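Local atomic coordinates of ricin B lectin (Clostridium thermocellum, PDB entry 3VSF), a protein that probably hydrolyses beta-1,3-galactan from the chain end as a family 43 glycoside hydrolase, and carries a ricin-type lectin domain that binds galactose. Residues A[437-440]-A[444-447]. Residues are numbered along the deposited sequence; the frame is centred on the assembly and turned at random.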
loop_
_atom_site.group_PDB
_atom_site.type_symbol
_atom_site.label_atom_id
_atom_site.label_comp_id
_atom_site.label_asym_id
_atom_site.label_seq_id
_atom_site.Cartn_x
_atom_site.Cartn_y
_atom_site.Cartn_z
ATOM N N TYR A 437 17.377 -3.546 3.275
ATOM C CA TYR A 437 16.021 -4.075 3.261
ATOM C C TYR A 437 15.010 -2.998 2.891
ATOM O O TYR A 437 15.297 -1.805 2.984
ATOM C CB TYR A 437 15.676 -4.677 4.624
ATOM C CG TYR A 437 14.546 -5.681 4.593
ATOM C CD1 TYR A 437 14.741 -6.958 4.083
ATOM C CD2 TYR A 437 13.288 -5.358 5.085
ATOM C CE1 TYR A 437 13.713 -7.882 4.055
ATOM C CE2 TYR A 437 12.253 -6.276 5.062
ATOM C CZ TYR A 437 12.472 -7.536 4.547
ATOM O OH TYR A 437 11.446 -8.455 4.521
ATOM N N THR A 438 13.828 -3.430 2.467
ATOM C CA THR A 438 12.752 -2.512 2.123
ATOM C C THR A 438 12.414 -1.643 3.326
ATOM O O THR A 438 12.374 -2.126 4.457
ATOM C CB THR A 438 11.491 -3.277 1.690
ATOM O OG1 THR A 438 10.723 -3.632 2.846
ATOM C CG2 THR A 438 11.871 -4.540 0.936
ATOM N N SER A 439 12.180 -0.357 3.087
ATOM C CA SER A 439 11.835 0.558 4.167
ATOM C C SER A 439 10.503 0.154 4.792
ATOM O O SER A 439 9.521 -0.069 4.085
ATOM C CB SER A 439 11.767 1.997 3.656
ATOM O OG SER A 439 11.494 2.900 4.713
ATOM N N ASN A 440 10.476 0.056 6.117
ATOM C CA ASN A 440 9.266 -0.360 6.818
ATOM C C ASN A 440 9.065 0.359 8.149
ATOM O O ASN A 440 8.343 -0.124 9.023
ATOM C CB ASN A 440 9.260 -1.876 7.028
ATOM C CG ASN A 440 10.471 -2.364 7.797
ATOM O OD1 ASN A 440 11.018 -1.651 8.638
ATOM N ND2 ASN A 440 10.898 -3.587 7.508
ATOM N N ASN A 444 14.924 -0.720 13.573
ATOM C CA ASN A 444 16.164 -1.337 13.122
ATOM C C ASN A 444 16.646 -0.740 11.803
ATOM O O ASN A 444 17.568 -1.259 11.177
ATOM C CB ASN A 444 16.001 -2.853 12.996
ATOM C CG ASN A 444 14.948 -3.244 11.978
ATOM O OD1 ASN A 444 13.973 -2.524 11.766
ATOM N ND2 ASN A 444 15.140 -4.394 11.343
ATOM N N GLN A 445 16.009 0.351 11.389
ATOM C CA GLN A 445 16.402 1.064 10.180
ATOM C C GLN A 445 16.690 2.528 10.495
ATOM O O GLN A 445 16.965 3.325 9.597
ATOM C CB GLN A 445 15.315 0.954 9.108
ATOM C CG GLN A 445 15.028 -0.470 8.665
ATOM C CD GLN A 445 14.067 -0.541 7.494
ATOM O OE1 GLN A 445 13.501 0.471 7.079
ATOM N NE2 GLN A 445 13.882 -1.739 6.951
ATOM N N HIS A 446 16.621 2.872 11.777
ATOM C CA HIS A 446 16.927 4.224 12.229
ATOM C C HIS A 446 18.312 4.279 12.865
ATOM O O HIS A 446 18.645 3.456 13.718
ATOM C CB HIS A 446 15.869 4.712 13.220
ATOM C CG HIS A 446 14.507 4.868 12.619
ATOM N ND1 HIS A 446 13.408 5.254 13.357
ATOM C CD2 HIS A 446 14.066 4.692 11.352
ATOM C CE1 HIS A 446 12.348 5.308 12.569
ATOM N NE2 HIS A 446 12.720 4.971 11.348
ATOM N N TRP A 447 19.113 5.253 12.449
ATOM C CA TRP A 447 20.494 5.356 12.910
ATOM C C TRP A 447 20.820 6.743 13.448
ATOM O O TRP A 447 20.482 7.753 12.831
ATOM C CB TRP A 447 21.453 5.008 11.771
ATOM C CG TRP A 447 21.225 3.646 11.199
ATOM C CD1 TRP A 447 20.448 3.328 10.125
ATOM C CD2 TRP A 447 21.777 2.415 11.675
ATOM N NE1 TRP A 447 20.483 1.974 9.900
ATOM C CE2 TRP A 447 21.294 1.389 10.839
ATOM C CE3 TRP A 447 22.636 2.077 12.727
ATOM C CZ2 TRP A 447 21.638 0.051 11.021
ATOM C CZ3 TRP A 447 22.976 0.750 12.907
ATOM C CH2 TRP A 447 22.479 -0.245 12.058
#
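Gln445 of the ricin-type beta-trefoil presents its side-chain amide to the backbone of residues 438-440, and both ends of that amide are bonded. The pattern belongs to the QxW motif of this lectin family, here Gln445, His446 and Trp447, which runs from the loop after strand 432-437 into the start of strand 447-453. CG of Gln445 lies anti to the carbonyl carbon and beside the backbone N (chi1 -61°), and the chain is extended beyond it, which carries the amide across the loop. Its NE2 donates to Thr438 O at 2.9 Å in a nearly straight bond (169°); the oxygen lies close to the amide plane of Gln445, whereas NE2 stands above the carbonyl plane of Thr438. OE1 accepts from Asn440 N at 3.2 Å, and two bonds from one flat group fix its rotation. The Asn440 amide lies over that of Gln445, the planes only 16° apart and the chains crossing at about a right angle. OD1 of Asn440 is 3.4 Å from Gln445 CD and hydrogen-bonds to Gly442 N. The Tyr437 ring turns its edge to NE2, which also bonds to Asp422. Asn440, Asn444 and Asp422 bind galactose in a structure of this protein, though none is bound to this chain, which places the glutamine amide directly beside the sugar site. Asn444 ND2 bonds to the carbonyl O of Val423.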